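Local coordinates for thioesterase (PDB 6VAP), which probably hydrolyses acyl thioesters on carrier proteins, releasing the acyl groups, as a type II thioesterase of the borrelidin polyketide pathway, at residues Val12-Ala20 with Ala37-Ala45; Lys68-Leu76 with Gly176-Arg187. All blocks are in the same frame, centred on the assembly; numbering follows the deposited sequence.

Interaction 1. Residues Val12-Ala20 with Ala37-Ala45; sequences VWIRQYRPA and ATFYHPVAA
With CG anti to its carbonyl carbon (chi1 -69°), Tyr17 swings its ring onto His41, whose own first torsion, -141°, is away from the staggered positions and brings the imidazole up to meet it. The two rings form an offset stack: their centroids are 4.3 Å apart and the planes differ by only 15°. The displacement sets Tyr17 CB as well as CG over the imidazole, and CB makes a CH-pi contact 4.0 Å from the His41 centroid. Ala44 packs at the edge of the phenol ring, its CB 3.9 Å from Tyr17 CB.

The far end of the ring reaches the short 3-10 turn. Tyr17 OH lies 3.0 Å from Thr38 N, too poorly angled for a hydrogen bond, 3.2 Å from Ala37 CB and 3.5 Å from Thr38 CG2; the hydroxyl of Thr38 turns elsewhere, to Gln62. Ala37 CB also receives Arg15 CG at 3.7 Å; the guanidinium of Arg15 folds back to Val12 O and pairs with Asp63. Beyond the stack, Arg18 crosses His41 at about a right angle, NH1 near the imidazole edge, but its side chain is poorly ordered.

Strand 14-15 is an outermost strand of the alpha/beta-hydrolase sheet, antiparallel to strand 52-56, where Arg15 bonds to Ala55. Ile14 faces helix 73-87, whereas Tyr17 joins the other side of this sheet edge to helix 41-47.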
loop_
_atom_site.group_PDB
_atom_site.type_symbol
_atom_site.label_atom_id
_atom_site.label_comp_id
_atom_site.label_asym_id
_atom_site.label_seq_id
_atom_site.Cartn_x
_atom_site.Cartn_y
_atom_site.Cartn_z
ATOM N N VAL A 12 11.649 12.199 -5.387
ATOM C CA VAL A 12 11.600 12.144 -3.932
ATOM C C VAL A 12 10.519 11.190 -3.472
ATOM O O VAL A 12 10.685 10.500 -2.454
ATOM C CB VAL A 12 11.394 13.562 -3.357
ATOM C CG1 VAL A 12 9.979 14.058 -3.625
ATOM C CG2 VAL A 12 11.685 13.573 -1.865
ATOM N N TRP A 13 9.414 11.106 -4.222
ATOM C CA TRP A 13 8.301 10.253 -3.808
ATOM C C TRP A 13 8.378 8.830 -4.357
ATOM O O TRP A 13 8.016 7.866 -3.676
ATOM C CB TRP A 13 6.961 10.863 -4.261
ATOM C CG TRP A 13 6.466 11.973 -3.418
ATOM C CD1 TRP A 13 6.645 13.327 -3.624
ATOM C CD2 TRP A 13 5.609 11.845 -2.288
ATOM N NE1 TRP A 13 5.999 14.037 -2.632
ATOM C CE2 TRP A 13 5.325 13.155 -1.828
ATOM C CE3 TRP A 13 5.023 10.754 -1.638
ATOM C CZ2 TRP A 13 4.539 13.395 -0.717
ATOM C CZ3 TRP A 13 4.229 11.005 -0.527
ATOM C CH2 TRP A 13 4.011 12.311 -0.078
ATOM N N ILE A 14 8.813 8.683 -5.599
ATOM C CA ILE A 14 8.630 7.453 -6.359
ATOM C C ILE A 14 9.993 6.875 -6.666
ATOM O O ILE A 14 10.772 7.491 -7.398
ATOM C CB ILE A 14 7.840 7.693 -7.655
ATOM C CG1 ILE A 14 6.449 8.266 -7.302
ATOM C CG2 ILE A 14 7.721 6.394 -8.434
ATOM C CD1 ILE A 14 5.680 8.792 -8.472
ATOM N N ARG A 15 10.267 5.683 -6.146
ATOM C CA ARG A 15 11.559 5.032 -6.317
ATOM C C ARG A 15 11.399 3.889 -7.314
ATOM O O ARG A 15 10.603 2.968 -7.095
ATOM C CB ARG A 15 12.093 4.519 -4.979
ATOM C CG ARG A 15 12.113 5.569 -3.863
ATOM C CD ARG A 15 13.061 6.723 -4.225
ATOM N NE ARG A 15 12.768 7.917 -3.436
ATOM C CZ ARG A 15 13.412 8.274 -2.332
ATOM N NH1 ARG A 15 14.398 7.520 -1.868
ATOM N NH2 ARG A 15 13.064 9.392 -1.697
ATOM N N GLN A 16 12.160 3.942 -8.395
ATOM C CA GLN A 16 12.180 2.918 -9.438
ATOM C C GLN A 16 13.512 2.192 -9.294
ATOM O O GLN A 16 14.562 2.708 -9.689
ATOM C CB GLN A 16 12.027 3.579 -10.806
ATOM C CG GLN A 16 11.977 2.608 -11.974
ATOM C CD GLN A 16 11.911 3.309 -13.315
ATOM O OE1 GLN A 16 12.082 4.515 -13.398
ATOM N NE2 GLN A 16 11.662 2.554 -14.369
ATOM N N TYR A 17 13.465 0.985 -8.737
ATOM C CA TYR A 17 14.691 0.282 -8.393
ATOM C C TYR A 17 15.299 -0.455 -9.577
ATOM O O TYR A 17 16.515 -0.650 -9.603
ATOM C CB TYR A 17 14.402 -0.677 -7.243
ATOM C CG TYR A 17 14.101 0.040 -5.952
ATOM C CD1 TYR A 17 15.016 0.947 -5.397
ATOM C CD2 TYR A 17 12.925 -0.220 -5.256
ATOM C CE1 TYR A 17 14.735 1.603 -4.207
ATOM C CE2 TYR A 17 12.622 0.440 -4.088
ATOM C CZ TYR A 17 13.529 1.345 -3.556
ATOM O OH TYR A 17 13.252 2.004 -2.382
ATOM N N ARG A 18 14.492 -0.897 -10.535
ATOM C CA ARG A 18 14.980 -1.651 -11.672
ATOM C C ARG A 18 14.455 -1.072 -12.981
ATOM O O ARG A 18 13.399 -0.438 -13.011
ATOM C CB ARG A 18 14.555 -3.119 -11.548
ATOM C CG ARG A 18 15.109 -3.845 -10.332
ATOM C CD ARG A 18 16.531 -4.302 -10.531
ATOM N NE ARG A 18 16.967 -5.210 -9.472
ATOM C CZ ARG A 18 17.548 -4.822 -8.340
ATOM N NH1 ARG A 18 17.770 -3.536 -8.104
ATOM N NH2 ARG A 18 17.909 -5.725 -7.442
ATOM N N PRO A 19 15.177 -1.283 -14.074
ATOM C CA PRO A 19 14.650 -0.840 -15.372
ATOM C C PRO A 19 13.491 -1.712 -15.813
ATOM O O PRO A 19 13.420 -2.902 -15.495
ATOM C CB PRO A 19 15.836 -0.989 -16.329
ATOM C CG PRO A 19 17.041 -1.353 -15.472
ATOM C CD PRO A 19 16.506 -1.916 -14.178
ATOM N N ALA A 20 12.598 -1.117 -16.591
ATOM C CA ALA A 20 11.410 -1.810 -17.064
ATOM C C ALA A 20 11.257 -1.598 -18.564
ATOM O O ALA A 20 11.624 -0.540 -19.093
ATOM C CB ALA A 20 10.165 -1.322 -16.332
ATOM N N ALA A 37 10.195 2.765 1.008
ATOM C CA ALA A 37 10.152 2.259 -0.357
ATOM C C ALA A 37 11.059 1.055 -0.552
ATOM O O ALA A 37 10.753 0.184 -1.381
ATOM C CB ALA A 37 10.531 3.352 -1.342
ATOM N N THR A 38 12.181 0.996 0.179
ATOM C CA THR A 38 13.105 -0.122 0.027
ATOM C C THR A 38 12.443 -1.456 0.357
ATOM O O THR A 38 12.943 -2.511 -0.055
ATOM C CB THR A 38 14.336 0.084 0.921
ATOM O OG1 THR A 38 13.923 0.467 2.243
ATOM C CG2 THR A 38 15.223 1.156 0.362
ATOM N N PHE A 39 11.358 -1.437 1.133
ATOM C CA PHE A 39 10.636 -2.667 1.447
ATOM C C PHE A 39 10.232 -3.421 0.182
ATOM O O PHE A 39 10.175 -4.658 0.172
ATOM C CB PHE A 39 9.396 -2.324 2.271
ATOM C CG PHE A 39 8.505 -3.489 2.540
ATOM C CD1 PHE A 39 8.817 -4.407 3.540
ATOM C CD2 PHE A 39 7.334 -3.659 1.835
ATOM C CE1 PHE A 39 7.979 -5.473 3.795
ATOM C CE2 PHE A 39 6.507 -4.715 2.099
ATOM C CZ PHE A 39 6.825 -5.633 3.058
ATOM N N TYR A 40 9.963 -2.705 -0.908
ATOM C CA TYR A 40 9.501 -3.330 -2.144
ATOM C C TYR A 40 10.604 -3.667 -3.137
ATOM O O TYR A 40 10.309 -4.040 -4.278
ATOM C CB TYR A 40 8.477 -2.436 -2.800
ATOM C CG TYR A 40 7.155 -2.463 -2.074
ATOM C CD1 TYR A 40 6.363 -3.595 -2.107
ATOM C CD2 TYR A 40 6.689 -1.342 -1.374
ATOM C CE1 TYR A 40 5.096 -3.629 -1.451
ATOM C CE2 TYR A 40 5.489 -1.379 -0.686
ATOM C CZ TYR A 40 4.703 -2.503 -0.733
ATOM O OH TYR A 40 3.493 -2.528 -0.138
ATOM N N HIS A 41 11.860 -3.594 -2.721
ATOM C CA HIS A 41 12.943 -3.993 -3.617
ATOM C C HIS A 41 12.803 -5.431 -4.110
ATOM O O HIS A 41 12.995 -5.671 -5.316
ATOM C CB HIS A 41 14.294 -3.799 -2.920
ATOM C CG HIS A 41 15.371 -3.286 -3.823
ATOM N ND1 HIS A 41 16.148 -2.189 -3.510
ATOM C CD2 HIS A 41 15.805 -3.732 -5.024
ATOM C CE1 HIS A 41 17.018 -1.986 -4.484
ATOM N NE2 HIS A 41 16.834 -2.910 -5.410
ATOM N N PRO A 42 12.430 -6.404 -3.289
ATOM C CA PRO A 42 12.194 -7.755 -3.833
ATOM C C PRO A 42 11.133 -7.818 -4.925
ATOM O O PRO A 42 11.269 -8.594 -5.883
ATOM C CB PRO A 42 11.774 -8.553 -2.600
ATOM C CG PRO A 42 12.299 -7.799 -1.423
ATOM C CD PRO A 42 12.190 -6.327 -1.843
ATOM N N VAL A 43 10.077 -7.016 -4.826
ATOM C CA VAL A 43 9.068 -6.998 -5.889
ATOM C C VAL A 43 9.681 -6.463 -7.191
ATOM O O VAL A 43 9.556 -7.048 -8.277
ATOM C CB VAL A 43 7.848 -6.165 -5.446
ATOM C CG1 VAL A 43 6.838 -6.079 -6.581
ATOM C CG2 VAL A 43 7.241 -6.756 -4.215
ATOM N N ALA A 44 10.361 -5.330 -7.094
ATOM C CA ALA A 44 11.029 -4.776 -8.262
ATOM C C ALA A 44 11.934 -5.820 -8.896
ATOM O O ALA A 44 11.826 -6.093 -10.100
ATOM C CB ALA A 44 11.825 -3.531 -7.864
ATOM N N ALA A 45 12.773 -6.473 -8.071
ATOM C CA ALA A 45 13.756 -7.424 -8.587
ATOM C C ALA A 45 13.078 -8.618 -9.253
ATOM O O ALA A 45 13.596 -9.168 -10.227
ATOM C CB ALA A 45 14.663 -7.908 -7.445
#

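Interaction 2. Residues Lys68-Leu76 with Gly176-Arg187; sequences KPLEDIDEL and GDYRAAETYRYR
Apolar packing runs through Ile73: its CG1 lies 4.1 Å from Ala180 CB, and its CB meets the Tyr184 ring at CD1, 3.9 Å away. Close backbone packing adjoins it. The Ala180 methyl rests on the Glu71-Asp72 peptide, CB 3.7 Å from Asp72 N, and Ala180 CA makes a CA-H...O contact of 3.4 Å to Glu71 O. At Gly176 the backbones come close, its CA 4.6 Å from that of Glu71.

The segments thus join the start of helix 73-87 to the end of helix 167-182 in the alpha/beta-hydrolase fold. Asp72 is the N-cap of the former: with CG anti to the backbone N (chi1 173°), its OD2 accepts from Glu75 N.

Polar links are largely water-mediated. One water bridges Ile73 N and Ala180 O, donating to the latter over 2.6 Å; another donates to Glu71 O and, weakly, to Thr183 OG1.

Among the charges, Glu71 CB lies against Arg179 CD at 3.5 Å, but no N-H of the guanidinium points at the carboxylate. Asp74 OD2 forms a salt bridge with Arg187 NH2, lying over the guanidinium face; its 2.6 Å closeness is doubtful, since Arg187 is poorly ordered. Separately, Asp74 OD1 pairs with Arg110 of helix 99-113.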
loop_
_atom_site.group_PDB
_atom_site.type_symbol
_atom_site.label_atom_id
_atom_site.label_comp_id
_atom_site.label_asym_id
_atom_site.label_seq_id
_atom_site.Cartn_x
_atom_site.Cartn_y
_atom_site.Cartn_z
ATOM N N LYS A 68 8.966 16.737 7.446
ATOM C CA LYS A 68 7.989 16.426 8.486
ATOM C C LYS A 68 7.105 15.282 8.005
ATOM O O LYS A 68 6.581 15.346 6.892
ATOM C CB LYS A 68 7.141 17.661 8.806
ATOM C CG LYS A 68 6.330 17.562 10.087
ATOM C CD LYS A 68 4.852 17.334 9.789
ATOM C CE LYS A 68 4.072 16.986 11.053
ATOM N NZ LYS A 68 4.477 15.667 11.629
ATOM N N PRO A 69 6.913 14.236 8.799
ATOM C CA PRO A 69 6.070 13.129 8.341
ATOM C C PRO A 69 4.600 13.520 8.310
ATOM O O PRO A 69 4.113 14.312 9.116
ATOM C CB PRO A 69 6.330 12.032 9.376
ATOM C CG PRO A 69 6.758 12.756 10.592
ATOM C CD PRO A 69 7.476 13.992 10.134
ATOM N N LEU A 70 3.888 12.972 7.340
ATOM C CA LEU A 70 2.464 13.231 7.207
ATOM C C LEU A 70 1.685 12.381 8.201
ATOM O O LEU A 70 2.119 11.308 8.613
ATOM C CB LEU A 70 2.009 12.938 5.777
ATOM C CG LEU A 70 2.658 13.876 4.734
ATOM C CD1 LEU A 70 2.192 13.486 3.336
ATOM C CD2 LEU A 70 2.328 15.343 5.048
ATOM N N GLU A 71 0.513 12.866 8.578
ATOM C CA GLU A 71 -0.280 12.265 9.641
ATOM C C GLU A 71 -1.672 11.853 9.189
ATOM O O GLU A 71 -2.496 11.514 10.036
ATOM C CB GLU A 71 -0.395 13.255 10.809
ATOM C CG GLU A 71 0.932 13.586 11.472
ATOM C CD GLU A 71 0.806 14.667 12.529
ATOM O OE1 GLU A 71 -0.292 15.245 12.665
ATOM O OE2 GLU A 71 1.807 14.934 13.218
ATOM N N ASP A 72 -1.956 11.883 7.891
ATOM C CA ASP A 72 -3.310 11.715 7.382
ATOM C C ASP A 72 -3.199 11.012 6.041
ATOM O O ASP A 72 -2.389 11.413 5.203
ATOM C CB ASP A 72 -4.041 13.062 7.255
ATOM C CG ASP A 72 -5.389 12.925 6.569
ATOM O OD1 ASP A 72 -6.303 12.304 7.154
ATOM O OD2 ASP A 72 -5.540 13.444 5.442
ATOM N N ILE A 73 -4.025 9.989 5.830
ATOM C CA ILE A 73 -4.013 9.266 4.565
ATOM C C ILE A 73 -4.436 10.171 3.417
ATOM O O ILE A 73 -3.855 10.141 2.325
ATOM C CB ILE A 73 -4.933 8.041 4.674
ATOM C CG1 ILE A 73 -4.338 6.998 5.642
ATOM C CG2 ILE A 73 -5.144 7.412 3.275
ATOM C CD1 ILE A 73 -3.304 6.136 4.994
ATOM N N ASP A 74 -5.468 10.979 3.631
ATOM C CA ASP A 74 -5.923 11.859 2.556
ATOM C C ASP A 74 -4.856 12.875 2.163
ATOM O O ASP A 74 -4.726 13.225 0.982
ATOM C CB ASP A 74 -7.208 12.579 2.961
ATOM C CG ASP A 74 -8.450 11.769 2.639
ATOM O OD1 ASP A 74 -8.595 11.333 1.476
ATOM O OD2 ASP A 74 -9.281 11.558 3.549
ATOM N N GLU A 75 -4.045 13.315 3.129
ATOM C CA GLU A 75 -2.964 14.239 2.811
ATOM C C GLU A 75 -1.855 13.510 2.076
ATOM O O GLU A 75 -1.314 14.033 1.097
ATOM C CB GLU A 75 -2.419 14.900 4.081
ATOM C CG GLU A 75 -3.351 15.948 4.668
ATOM C CD GLU A 75 -3.058 16.238 6.125
ATOM O OE1 GLU A 75 -3.965 16.735 6.828
ATOM O OE2 GLU A 75 -1.920 15.967 6.568
ATOM N N LEU A 76 -1.502 12.304 2.534
ATOM C CA LEU A 76 -0.571 11.471 1.773
ATOM C C LEU A 76 -1.042 11.309 0.332
ATOM O O LEU A 76 -0.268 11.480 -0.616
ATOM C CB LEU A 76 -0.396 10.096 2.429
ATOM C CG LEU A 76 0.717 9.999 3.477
ATOM C CD1 LEU A 76 0.453 8.791 4.392
ATOM C CD2 LEU A 76 2.059 9.899 2.844
ATOM N N GLY A 176 3.642 9.246 13.062
ATOM C CA GLY A 176 2.817 9.851 12.023
ATOM C C GLY A 176 2.135 8.835 11.122
ATOM O O GLY A 176 0.974 9.008 10.754
ATOM N N ASP A 177 2.852 7.778 10.730
ATOM C CA ASP A 177 2.259 6.723 9.906
ATOM C C ASP A 177 1.130 6.024 10.654
ATOM O O ASP A 177 0.047 5.778 10.110
ATOM C CB ASP A 177 3.334 5.696 9.516
ATOM C CG ASP A 177 4.240 6.159 8.394
ATOM O OD1 ASP A 177 3.983 7.219 7.809
ATOM O OD2 ASP A 177 5.237 5.444 8.116
ATOM N N TYR A 178 1.392 5.641 11.898
ATOM C CA TYR A 178 0.341 5.022 12.694
ATOM C C TYR A 178 -0.837 5.966 12.879
ATOM O O TYR A 178 -2.001 5.550 12.780
ATOM C CB TYR A 178 0.913 4.564 14.034
ATOM C CG TYR A 178 1.404 3.116 13.983
ATOM C CD1 TYR A 178 0.543 2.046 14.237
ATOM C CD2 TYR A 178 2.721 2.830 13.683
ATOM C CE1 TYR A 178 0.992 0.732 14.193
ATOM C CE2 TYR A 178 3.185 1.516 13.628
ATOM C CZ TYR A 178 2.319 0.478 13.889
ATOM O OH TYR A 178 2.781 -0.817 13.842
ATOM N N ARG A 179 -0.557 7.229 13.180
ATOM C CA ARG A 179 -1.635 8.192 13.309
ATOM C C ARG A 179 -2.494 8.160 12.052
ATOM O O ARG A 179 -3.726 8.148 12.126
ATOM C CB ARG A 179 -1.055 9.593 13.557
ATOM C CG ARG A 179 -2.075 10.730 13.474
ATOM C CD ARG A 179 -1.467 12.064 13.888
ATOM N NE ARG A 179 -1.241 12.133 15.322
ATOM C CZ ARG A 179 -2.204 12.309 16.217
ATOM N NH1 ARG A 179 -3.465 12.436 15.819
ATOM N NH2 ARG A 179 -1.902 12.352 17.511
ATOM N N ALA A 180 -1.853 8.123 10.878
ATOM C CA ALA A 180 -2.595 8.127 9.631
ATOM C C ALA A 180 -3.437 6.875 9.533
ATOM O O ALA A 180 -4.602 6.956 9.127
ATOM C CB ALA A 180 -1.635 8.239 8.448
ATOM N N ALA A 181 -2.860 5.708 9.901
ATOM C CA ALA A 181 -3.596 4.442 9.849
ATOM C C ALA A 181 -4.768 4.433 10.823
ATOM O O ALA A 181 -5.833 3.885 10.519
ATOM C CB ALA A 181 -2.662 3.260 10.160
ATOM N N GLU A 182 -4.575 4.970 12.017
ATOM C CA GLU A 182 -5.570 4.836 13.072
ATOM C C GLU A 182 -6.646 5.916 13.052
ATOM O O GLU A 182 -7.748 5.667 13.537
ATOM C CB GLU A 182 -4.874 4.834 14.438
ATOM C CG GLU A 182 -4.241 3.531 14.776
ATOM C CD GLU A 182 -3.362 3.601 16.030
ATOM O OE1 GLU A 182 -2.561 4.560 16.132
ATOM O OE2 GLU A 182 -3.478 2.701 16.913
ATOM N N THR A 183 -6.385 7.090 12.497
ATOM C CA THR A 183 -7.371 8.163 12.480
ATOM C C THR A 183 -8.072 8.296 11.131
ATOM O O THR A 183 -8.790 9.275 10.917
ATOM C CB THR A 183 -6.704 9.507 12.835
ATOM O OG1 THR A 183 -5.770 9.882 11.794
ATOM C CG2 THR A 183 -5.948 9.386 14.174
ATOM N N TYR A 184 -7.843 7.367 10.204
ATOM C CA TYR A 184 -8.517 7.391 8.913
ATOM C C TYR A 184 -10.018 7.332 9.075
ATOM O O TYR A 184 -10.525 6.509 9.831
ATOM C CB TYR A 184 -8.047 6.210 8.090
ATOM C CG TYR A 184 -8.722 6.001 6.760
ATOM C CD1 TYR A 184 -8.569 6.925 5.702
ATOM C CD2 TYR A 184 -9.590 4.928 6.577
ATOM C CE1 TYR A 184 -9.216 6.733 4.505
ATOM C CE2 TYR A 184 -10.244 4.732 5.364
ATOM C CZ TYR A 184 -10.021 5.595 4.328
ATOM O OH TYR A 184 -10.687 5.396 3.114
ATOM N N ARG A 185 -10.756 8.203 8.367
ATOM C CA ARG A 185 -12.227 8.242 8.360
ATOM C C ARG A 185 -12.651 8.031 6.895
ATOM O O ARG A 185 -12.323 8.879 6.136
ATOM C CB ARG A 185 -12.713 9.552 8.993
ATOM C CG ARG A 185 -12.050 9.869 10.329
ATOM C CD ARG A 185 -12.636 11.008 11.143
ATOM N NE ARG A 185 -12.212 12.309 10.642
ATOM C CZ ARG A 185 -12.868 13.473 10.809
ATOM N NH1 ARG A 185 -14.024 13.540 11.457
ATOM N NH2 ARG A 185 -12.361 14.571 10.298
ATOM N N TYR A 186 -13.258 6.903 6.530
ATOM C CA TYR A 186 -13.743 6.622 5.193
ATOM C C TYR A 186 -14.886 7.571 4.890
ATOM O O TYR A 186 -15.852 7.671 5.647
ATOM C CB TYR A 186 -14.212 5.173 5.100
ATOM C CG TYR A 186 -14.943 4.850 3.822
ATOM C CD1 TYR A 186 -14.296 4.893 2.587
ATOM C CD2 TYR A 186 -16.270 4.477 3.846
ATOM C CE1 TYR A 186 -14.959 4.609 1.445
ATOM C CE2 TYR A 186 -16.949 4.166 2.690
ATOM C CZ TYR A 186 -16.282 4.224 1.484
ATOM O OH TYR A 186 -16.945 3.931 0.321
ATOM N N ARG A 187 -14.763 8.305 3.815
ATOM C CA ARG A 187 -15.880 9.126 3.361
ATOM C C ARG A 187 -16.538 8.417 2.196
ATOM O O ARG A 187 -15.866 8.214 1.191
ATOM C CB ARG A 187 -15.407 10.509 2.934
ATOM C CG ARG A 187 -14.295 11.047 3.807
ATOM C CD ARG A 187 -13.873 12.435 3.363
ATOM N NE ARG A 187 -12.643 12.861 4.027
ATOM C CZ ARG A 187 -11.585 13.377 3.406
ATOM N NH1 ARG A 187 -11.583 13.543 2.090
ATOM N NH2 ARG A 187 -10.521 13.731 4.110
HETATM O O HOH W 1 -4.756 12.912 10.952
HETATM O O HOH W 2 -5.673 9.080 8.118
HETATM O O HOH W 3 -9.202 10.940 8.286
#

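How the interactions relate
The centres of interactions 1 and 2 are about 23 Å apart, yet the two touch through the indole of Trp13. Its CH2 lies 4.0 Å from Leu70 CD1, and its CZ3 is 4.2 Å from Leu76 CD2, so Trp13, next to Ile14 of the edge strand, packs on the loop before helix 73-87 (Leu70) and on the helix's first turn (Leu76). Ile14 meets the same helix farther along. Along the chain, interaction 1 closes before interaction 2 opens. Interaction 2 borders the probable catalytic centre: Ile73 touches Met99, which directly follows Ser98, the likely nucleophile of a triad with His232 and Asp204.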